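Local structure of (S)-ureidoglycine--glyoxylate transaminase (Bacillus subtilis, 3ISL) at residues 138-143 and 167-172; 188-193 and 210-215. The protein catalyses the pyridoxal-phosphate-dependent transfer of an amino group from (S)-ureidoglycine to glyoxylate, yielding oxalurate and glycine in purine catabolism. All coordinates share one frame; numbering follows the deposited sequence.

Both interactions belong to the same mixed central sheet and are buried, but they use different chemistry. Interaction 1 pairs two parallel strands in the middle of the sheet: a backbone ladder with apolar side chains on both faces, reaching the cofactor at its C-terminal end. Interaction 2 lies further along the sheet, where 191-193 runs antiparallel to the strand ending at 211. Its strand pairing is brief, and a polar cluster takes over, in which Asp190, just before its strand, meets the start of helix 213-220. Strands 168-172 and 191-193 are neighbours, and the two contacts meet where the Asp190 carboxylate takes the backbone N-H of Phe169 and Arg214 binds the carbonyl of Ala167.

Interaction 1. Residues 138-143 and 167-172; sequences KIVAMV and ALFIVD. With PLP (pyridoxal-5'-phosphate), chain C.
Ile139 and Ile170 meet beneath helix 71-82, where CG2 of Ile139 comes within 3.6 Å of CD1 of Ile170, the two branched chains crossing at a slant. On the other face, turned to helix 156-164, CG2 of Val140 rests 4.0 Å from CD1 of Phe169, and CB of Met142 approaches the same ring obliquely. A first torsion of -176° sets CG of Phe169 opposite the backbone N and brings the ring nearer strand 139-143. Beta-branched and aromatic residues suit these positions, since they favour extended backbone and fill the layer between sheet and helices. The strands form the two parallel arms of a beta-alpha-beta crossover. Five backbone bonds tie them in register, among them Ile170 N to Val140 O at 2.8 Å.

Asp172 ends the ladder and turns it into a cofactor site. Its CB sits 3.9 Å from Met142 O and close to CA of Val143. With CG roughly opposite the backbone N (chi1 157°), the carboxylate is carried toward the cofactor, its CG 3.5 Å from N1 of the pyridoxal phosphate. OD1 accepts from Val174 N, a bond that, with the contact at N1, would hold the carboxylate's rotation; OD2 stands 2.8 Å from the cofactor's N1. Val143 runs alongside, pointing the same way, and puts CG1 3.8 Å from the cofactor methyl C2A; a small branched residue fits there beside the pyridine ring. With an alanine at Asp172, N1 of the cofactor would probably be left without its carboxylate partner and Val174 N without its acceptor. An aspartate facing the pyridine nitrogen is a hallmark of fold-type I enzymes, where it is thought to favour the protonated ring that draws electrons from the substrate; the contact probably serves that chemistry here.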
ATOM      1  N   LYS A 138      25.133 -13.138  -8.637  1.00 24.79           N
ATOM      2  CA  LYS A 138      24.316 -12.333  -9.559  1.00 25.08           C
ATOM      3  C   LYS A 138      23.954 -10.982  -8.863  1.00 24.65           C
ATOM      4  O   LYS A 138      23.890  -9.904  -9.491  1.00 24.67           O
ATOM      5  CB  LYS A 138      23.045 -13.127  -9.994  1.00 24.52           C
ATOM      6  CG  LYS A 138      22.060 -12.339 -10.824  1.00 26.92           C
ATOM      7  CD  LYS A 138      20.827 -13.199 -11.243  1.00 29.11           C
ATOM      8  CE  LYS A 138      19.922 -12.478 -12.198  1.00 26.97           C
ATOM      9  NZ  LYS A 138      18.706 -13.301 -12.491  1.00 27.41           N
ATOM     10  N   ILE A 139      23.753 -11.047  -7.558  1.00 24.55           N
ATOM     11  CA  ILE A 139      23.193  -9.910  -6.833  1.00 25.34           C
ATOM     12  C   ILE A 139      23.917  -9.687  -5.506  1.00 25.75           C
ATOM     13  O   ILE A 139      24.189 -10.660  -4.747  1.00 23.66           O
ATOM     14  CB  ILE A 139      21.707 -10.146  -6.458  1.00 25.75           C
ATOM     15  CG1 ILE A 139      20.888 -10.332  -7.737  1.00 27.11           C
ATOM     16  CG2 ILE A 139      21.152  -8.963  -5.524  1.00 23.91           C
ATOM     17  CD1 ILE A 139      19.704 -11.089  -7.535  1.00 26.66           C
ATOM     18  N   VAL A 140      24.213  -8.415  -5.229  1.00 24.88           N
ATOM     19  CA  VAL A 140      24.537  -8.053  -3.870  1.00 24.03           C
ATOM     20  C   VAL A 140      23.532  -7.079  -3.318  1.00 24.44           C
ATOM     21  O   VAL A 140      23.235  -6.052  -3.927  1.00 22.07           O
ATOM     22  CB  VAL A 140      26.054  -7.733  -3.627  1.00 25.91           C
ATOM     23  CG1 VAL A 140      26.981  -7.911  -4.853  1.00 26.30           C
ATOM     24  CG2 VAL A 140      26.363  -6.625  -2.617  1.00 22.34           C
ATOM     25  N   ALA A 141      22.953  -7.481  -2.178  1.00 24.93           N
ATOM     26  CA  ALA A 141      21.842  -6.765  -1.571  1.00 24.63           C
ATOM     27  C   ALA A 141      22.324  -6.244  -0.253  1.00 24.27           C
ATOM     28  O   ALA A 141      22.850  -7.009   0.560  1.00 24.96           O
ATOM     29  CB  ALA A 141      20.604  -7.700  -1.359  1.00 23.48           C
ATOM     30  N   MET A 142      22.082  -4.970   0.006  1.00 23.07           N
ATOM     31  CA  MET A 142      22.584  -4.387   1.232  1.00 25.18           C
ATOM     32  C   MET A 142      21.760  -3.197   1.771  1.00 24.07           C
ATOM     33  O   MET A 142      21.181  -2.456   0.996  1.00 23.43           O
ATOM     34  CB  MET A 142      23.996  -3.892   0.950  1.00 25.69           C
ATOM     35  CG  MET A 142      24.902  -3.944   2.131  1.00 29.04           C
ATOM     36  SD  MET A 142      26.502  -3.284   1.582  1.00 34.39           S
ATOM     37  CE  MET A 142      27.143  -2.925   3.209  1.00 28.85           C
ATOM     38  N   VAL A 143      21.753  -3.016   3.098  1.00 24.49           N
ATOM     39  CA  VAL A 143      21.069  -1.889   3.745  1.00 23.69           C
ATOM     40  C   VAL A 143      22.074  -0.692   3.766  1.00 24.03           C
ATOM     41  O   VAL A 143      23.228  -0.855   4.143  1.00 24.87           O
ATOM     42  CB  VAL A 143      20.622  -2.219   5.181  1.00 23.55           C
ATOM     43  CG1 VAL A 143      19.861  -0.976   5.825  1.00 21.86           C
ATOM     44  CG2 VAL A 143      19.750  -3.464   5.232  1.00 25.09           C
ATOM     45  N   ALA A 167      27.839  -7.946 -10.989  1.00 29.59           N
ATOM     46  CA  ALA A 167      26.722  -8.176 -10.045  1.00 28.53           C
ATOM     47  C   ALA A 167      25.761  -6.956  -9.993  1.00 28.43           C
ATOM     48  O   ALA A 167      26.201  -5.799 -10.172  1.00 26.71           O
ATOM     49  CB  ALA A 167      27.277  -8.480  -8.609  1.00 28.39           C
ATOM     50  N   LEU A 168      24.475  -7.210  -9.680  1.00 25.86           N
ATOM     51  CA  LEU A 168      23.535  -6.140  -9.433  1.00 25.86           C
ATOM     52  C   LEU A 168      23.596  -5.676  -8.000  1.00 25.79           C
ATOM     53  O   LEU A 168      23.457  -6.483  -7.086  1.00 26.44           O
ATOM     54  CB  LEU A 168      22.100  -6.565  -9.790  1.00 25.77           C
ATOM     55  CG  LEU A 168      22.021  -7.244 -11.161  1.00 24.44           C
ATOM     56  CD1 LEU A 168      20.640  -7.899 -11.243  1.00 26.06           C
ATOM     57  CD2 LEU A 168      22.227  -6.147 -12.276  1.00 23.64           C
ATOM     58  N   PHE A 169      23.848  -4.393  -7.794  1.00 24.57           N
ATOM     59  CA  PHE A 169      23.964  -3.886  -6.428  1.00 25.66           C
ATOM     60  C   PHE A 169      22.614  -3.275  -6.052  1.00 25.27           C
ATOM     61  O   PHE A 169      22.228  -2.271  -6.631  1.00 25.55           O
ATOM     62  CB  PHE A 169      25.082  -2.826  -6.404  1.00 23.99           C
ATOM     63  CG  PHE A 169      25.393  -2.258  -5.045  1.00 22.40           C
ATOM     64  CD1 PHE A 169      25.286  -3.016  -3.899  1.00 26.19           C
ATOM     65  CD2 PHE A 169      25.951  -0.992  -4.954  1.00 25.19           C
ATOM     66  CE1 PHE A 169      25.648  -2.528  -2.691  1.00 25.59           C
ATOM     67  CE2 PHE A 169      26.343  -0.471  -3.734  1.00 23.78           C
ATOM     68  CZ  PHE A 169      26.211  -1.252  -2.598  1.00 23.23           C
ATOM     69  N   ILE A 170      21.892  -3.906  -5.120  1.00 26.72           N
ATOM     70  CA  ILE A 170      20.522  -3.504  -4.771  1.00 26.76           C
ATOM     71  C   ILE A 170      20.560  -3.023  -3.340  1.00 26.82           C
ATOM     72  O   ILE A 170      20.960  -3.770  -2.464  1.00 26.90           O
ATOM     73  CB  ILE A 170      19.544  -4.678  -4.979  1.00 28.05           C
ATOM     74  CG1 ILE A 170      19.514  -5.031  -6.494  1.00 27.39           C
ATOM     75  CG2 ILE A 170      18.066  -4.353  -4.430  1.00 27.24           C
ATOM     76  CD1 ILE A 170      19.062  -6.356  -6.733  1.00 33.54           C
ATOM     77  N   VAL A 171      20.136  -1.780  -3.126  1.00 24.22           N
ATOM     78  CA  VAL A 171      20.358  -1.106  -1.868  1.00 23.94           C
ATOM     79  C   VAL A 171      19.045  -0.737  -1.178  1.00 24.00           C
ATOM     80  O   VAL A 171      18.178  -0.198  -1.776  1.00 22.91           O
ATOM     81  CB  VAL A 171      21.298   0.171  -2.041  1.00 21.91           C
ATOM     82  CG1 VAL A 171      21.315   1.004  -0.746  1.00 20.41           C
ATOM     83  CG2 VAL A 171      22.752  -0.265  -2.353  1.00 23.19           C
ATOM     84  N   ASP A 172      18.901  -1.069   0.105  1.00 24.70           N
ATOM     85  CA  ASP A 172      17.763  -0.590   0.850  1.00 24.99           C
ATOM     86  C   ASP A 172      18.209   0.791   1.382  1.00 25.56           C
ATOM     87  O   ASP A 172      19.051   0.854   2.298  1.00 27.12           O
ATOM     88  CB  ASP A 172      17.439  -1.642   1.951  1.00 24.95           C
ATOM     89  CG  ASP A 172      16.668  -1.093   3.142  1.00 25.57           C
ATOM     90  OD1 ASP A 172      16.441   0.110   3.306  1.00 25.31           O
ATOM     91  OD2 ASP A 172      16.330  -1.898   3.996  1.00 24.28           O
TER
HETATM   92  N1  PLP C 419      14.327  -1.047   5.772  1.00 48.01           N
HETATM   93  C2  PLP C 419      14.988  -0.142   6.728  1.00 54.08           C
HETATM   94  C2A PLP C 419      16.364   0.161   6.735  1.00 53.92           C
HETATM   95  C3  PLP C 419      14.276   0.501   7.749  1.00 55.09           C
HETATM   96  O3  PLP C 419      14.890   1.349   8.634  1.00 59.85           O
HETATM   97  C4  PLP C 419      12.917   0.347   7.905  1.00 54.47           C
HETATM   98  C4A PLP C 419      12.173   1.119   9.063  1.00 50.93           C
HETATM   99  C5  PLP C 419      12.248  -0.487   7.018  1.00 55.92           C
HETATM  100  C6  PLP C 419      12.912  -1.198   5.968  1.00 57.10           C
HETATM  101  C5A PLP C 419      10.786  -0.667   7.261  1.00 55.45           C
HETATM  102  O4P PLP C 419      10.082  -0.386   6.145  1.00 57.94           O
HETATM  103  P   PLP C 419       8.525  -0.487   6.393  1.00 55.59           P
HETATM  104  O1P PLP C 419       8.182  -0.649   7.870  1.00 48.93           O
HETATM  105  O2P PLP C 419       8.150  -1.750   5.379  1.00 47.17           O
HETATM  106  O3P PLP C 419       7.786   0.866   5.726  1.00 53.58           O

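Interaction 2. Residues 188-193 and 210-215; sequences KIDAAI and TYNERV
Val215 lays its CG2 methyl over the backbone of Asp190, 3.3 Å from Asp190 O and also against Asp190 CB, so that the first turn of helix 213-220 closes on the approach to strand 191-193. The Asp190 carboxylate meets two further side chains of 210-215. Asn212 ND2 gives a nearly straight hydrogen bond to Asp190 OD1 at 2.9 Å (164°); OD1 receives it on the lone pair directed away from OD2 and lies close to the plane of the Asn212 amide. Arg214 comes from another direction: its NH2 forms a salt bridge with Asp190 OD2 at 2.7 Å, while its NE makes only a weak bond to OD1. The carboxylate and guanidinium planes stand 68° apart, so the two groups meet twisted rather than flat against each other, although OD2 lies near the guanidinium plane, at its edge.

Asparagine suits position 212 because both ends of its amide are used. With chi1 at 61°, CG sits between the backbone N and the carbonyl carbon, and OD1 of Asn212 turns back to accept from Val215 N at 3.1 Å, a capping bond that makes Asn212 the N-cap of the helix; the backbone N of Asn212 donates to Asp190 O. Beyond this point the chains pair as antiparallel strands. Ala192 and Thr210 form the hydrogen-bonded pair, with Ala192 N 2.8 Å from Thr210 O. At the neighbouring non-hydrogen-bonded pair, Ala191 CB touches Tyr211 CB at 3.7 Å, an approach that favours the small alanine.

Asp190 OD2 also accepts from Phe169 N and OD1 forms a salt bridge with Arg163, while Arg214 has a further partner in Asp166. Buried yet gripped by two arginines, an amide and a backbone N-H, the Asp190 carboxylate is probably kept ionised, and its bonds to Asn212, Arg214 and Phe169 N join the helix start to the sheet.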
ATOM      1  N   LYS A 188      27.258   3.661  -8.250  1.00 24.57           N
ATOM      2  CA  LYS A 188      27.066   2.521  -9.103  1.00 25.24           C
ATOM      3  C   LYS A 188      26.082   1.566  -8.427  1.00 25.16           C
ATOM      4  O   LYS A 188      26.285   0.350  -8.385  1.00 25.67           O
ATOM      5  CB  LYS A 188      28.400   1.784  -9.387  1.00 24.54           C
ATOM      6  CG  LYS A 188      29.550   2.645  -9.996  1.00 28.40           C
ATOM      7  CD  LYS A 188      29.217   3.345 -11.289  1.00 30.55           C
ATOM      8  CE  LYS A 188      30.463   3.529 -12.181  1.00 34.28           C
ATOM      9  NZ  LYS A 188      31.543   4.158 -11.401  1.00 34.86           N
ATOM     10  N   ILE A 189      25.035   2.140  -7.878  1.00 25.35           N
ATOM     11  CA  ILE A 189      23.895   1.360  -7.401  1.00 24.62           C
ATOM     12  C   ILE A 189      22.991   1.053  -8.585  1.00 24.44           C
ATOM     13  O   ILE A 189      22.598   1.964  -9.375  1.00 23.41           O
ATOM     14  CB  ILE A 189      23.128   2.145  -6.290  1.00 25.52           C
ATOM     15  CG1 ILE A 189      24.051   2.396  -5.092  1.00 23.58           C
ATOM     16  CG2 ILE A 189      21.758   1.474  -5.936  1.00 23.24           C
ATOM     17  CD1 ILE A 189      23.365   3.308  -3.933  1.00 20.42           C
ATOM     18  N   ASP A 190      22.671  -0.229  -8.719  1.00 25.38           N
ATOM     19  CA  ASP A 190      21.809  -0.690  -9.796  1.00 25.76           C
ATOM     20  C   ASP A 190      20.313  -0.575  -9.502  1.00 26.06           C
ATOM     21  O   ASP A 190      19.514  -0.315 -10.410  1.00 27.21           O
ATOM     22  CB  ASP A 190      22.188  -2.131 -10.179  1.00 26.21           C
ATOM     23  CG  ASP A 190      23.630  -2.263 -10.622  1.00 26.43           C
ATOM     24  OD1 ASP A 190      23.935  -1.716 -11.712  1.00 22.90           O
ATOM     25  OD2 ASP A 190      24.436  -2.929  -9.892  1.00 25.90           O
ATOM     26  N   ALA A 191      19.918  -0.825  -8.258  1.00 25.25           N
ATOM     27  CA  ALA A 191      18.584  -0.578  -7.821  1.00 24.81           C
ATOM     28  C   ALA A 191      18.604  -0.071  -6.408  1.00 26.30           C
ATOM     29  O   ALA A 191      19.425  -0.556  -5.557  1.00 27.61           O
ATOM     30  CB  ALA A 191      17.680  -1.884  -7.948  1.00 26.55           C
ATOM     31  N   ALA A 192      17.731   0.923  -6.124  1.00 25.98           N
ATOM     32  CA  ALA A 192      17.628   1.500  -4.769  1.00 25.56           C
ATOM     33  C   ALA A 192      16.151   1.567  -4.434  1.00 25.08           C
ATOM     34  O   ALA A 192      15.354   1.878  -5.276  1.00 23.12           O
ATOM     35  CB  ALA A 192      18.226   2.911  -4.687  1.00 23.44           C
ATOM     36  N   ILE A 193      15.807   1.306  -3.177  1.00 25.56           N
ATOM     37  CA  ILE A 193      14.436   1.407  -2.789  1.00 24.71           C
ATOM     38  C   ILE A 193      14.403   2.331  -1.619  1.00 24.83           C
ATOM     39  O   ILE A 193      15.171   2.186  -0.649  1.00 25.64           O
ATOM     40  CB  ILE A 193      13.874   0.019  -2.313  1.00 25.03           C
ATOM     41  CG1 ILE A 193      14.061  -1.084  -3.379  1.00 24.25           C
ATOM     42  CG2 ILE A 193      12.444   0.199  -1.759  1.00 24.09           C
ATOM     43  CD1 ILE A 193      15.314  -2.095  -3.134  1.00 26.14           C
ATOM     44  N   THR A 210      14.091   2.983  -7.730  1.00 24.65           N
ATOM     45  CA  THR A 210      14.727   3.318  -8.953  1.00 23.67           C
ATOM     46  C   THR A 210      15.673   2.190  -9.356  1.00 25.10           C
ATOM     47  O   THR A 210      16.281   1.501  -8.500  1.00 24.80           O
ATOM     48  CB  THR A 210      15.498   4.704  -8.861  1.00 25.22           C
ATOM     49  OG1 THR A 210      15.895   5.141 -10.159  1.00 21.73           O
ATOM     50  CG2 THR A 210      16.688   4.650  -7.954  1.00 20.03           C
ATOM     51  N   TYR A 211      15.861   2.058 -10.663  1.00 25.17           N
ATOM     52  CA  TYR A 211      16.829   1.114 -11.183  1.00 26.31           C
ATOM     53  C   TYR A 211      17.224   1.437 -12.629  1.00 26.79           C
ATOM     54  O   TYR A 211      16.535   2.195 -13.293  1.00 26.84           O
ATOM     55  CB  TYR A 211      16.300  -0.305 -11.050  1.00 24.24           C
ATOM     56  CG  TYR A 211      14.998  -0.553 -11.765  1.00 27.49           C
ATOM     57  CD1 TYR A 211      14.956  -0.887 -13.136  1.00 28.94           C
ATOM     58  CD2 TYR A 211      13.797  -0.489 -11.070  1.00 24.59           C
ATOM     59  CE1 TYR A 211      13.714  -1.171 -13.776  1.00 25.52           C
ATOM     60  CE2 TYR A 211      12.592  -0.753 -11.693  1.00 27.24           C
ATOM     61  CZ  TYR A 211      12.553  -1.064 -13.030  1.00 27.47           C
ATOM     62  OH  TYR A 211      11.337  -1.306 -13.569  1.00 25.41           O
ATOM     63  N   ASN A 212      18.367   0.880 -13.054  1.00 28.07           N
ATOM     64  CA  ASN A 212      19.017   1.145 -14.363  1.00 28.41           C
ATOM     65  C   ASN A 212      18.696   0.081 -15.387  1.00 29.14           C
ATOM     66  O   ASN A 212      17.861  -0.795 -15.141  1.00 29.60           O
ATOM     67  CB  ASN A 212      20.569   1.336 -14.215  1.00 27.48           C
ATOM     68  CG  ASN A 212      21.307   0.093 -13.631  1.00 26.52           C
ATOM     69  OD1 ASN A 212      20.759  -0.997 -13.532  1.00 26.78           O
ATOM     70  ND2 ASN A 212      22.558   0.281 -13.259  1.00 25.18           N
ATOM     71  N   GLU A 213      19.348   0.173 -16.553  1.00 31.76           N
ATOM     72  CA  GLU A 213      19.142  -0.699 -17.723  1.00 31.13           C
ATOM     73  C   GLU A 213      19.695  -2.112 -17.445  1.00 30.87           C
ATOM     74  O   GLU A 213      19.101  -3.102 -17.881  1.00 30.75           O
ATOM     75  CB  GLU A 213      19.759  -0.037 -18.975  1.00 32.42           C
ATOM     76  CG  GLU A 213      20.298  -1.013 -20.050  1.00 39.37           C
ATOM     77  CD  GLU A 213      20.753  -0.361 -21.438  1.00 48.17           C
ATOM     78  OE1 GLU A 213      20.284  -0.853 -22.499  1.00 47.03           O
ATOM     79  OE2 GLU A 213      21.574   0.610 -21.462  1.00 49.07           O
ATOM     80  N   ARG A 214      20.781  -2.211 -16.659  1.00 30.59           N
ATOM     81  CA  ARG A 214      21.235  -3.540 -16.157  1.00 30.22           C
ATOM     82  C   ARG A 214      20.105  -4.283 -15.449  1.00 28.07           C
ATOM     83  O   ARG A 214      19.825  -5.439 -15.772  1.00 26.34           O
ATOM     84  CB  ARG A 214      22.461  -3.444 -15.232  1.00 29.22           C
ATOM     85  CG  ARG A 214      23.701  -2.838 -15.898  1.00 31.06           C
ATOM     86  CD  ARG A 214      24.994  -3.609 -15.528  1.00 34.97           C
ATOM     87  NE  ARG A 214      25.257  -3.382 -14.144  1.00 34.33           N
ATOM     88  CZ  ARG A 214      25.680  -4.262 -13.264  1.00 30.70           C
ATOM     89  NH1 ARG A 214      26.015  -5.477 -13.602  1.00 27.15           N
ATOM     90  NH2 ARG A 214      25.812  -3.858 -12.009  1.00 32.35           N
ATOM     91  N   VAL A 215      19.455  -3.608 -14.494  1.00 26.70           N
ATOM     92  CA  VAL A 215      18.262  -4.170 -13.797  1.00 24.93           C
ATOM     93  C   VAL A 215      17.073  -4.421 -14.744  1.00 23.90           C
ATOM     94  O   VAL A 215      16.467  -5.499 -14.705  1.00 22.20           O
ATOM     95  CB  VAL A 215      17.828  -3.379 -12.560  1.00 25.64           C
ATOM     96  CG1 VAL A 215      16.631  -4.076 -11.857  1.00 23.27           C
ATOM     97  CG2 VAL A 215      18.971  -3.318 -11.582  1.00 24.71           C
TER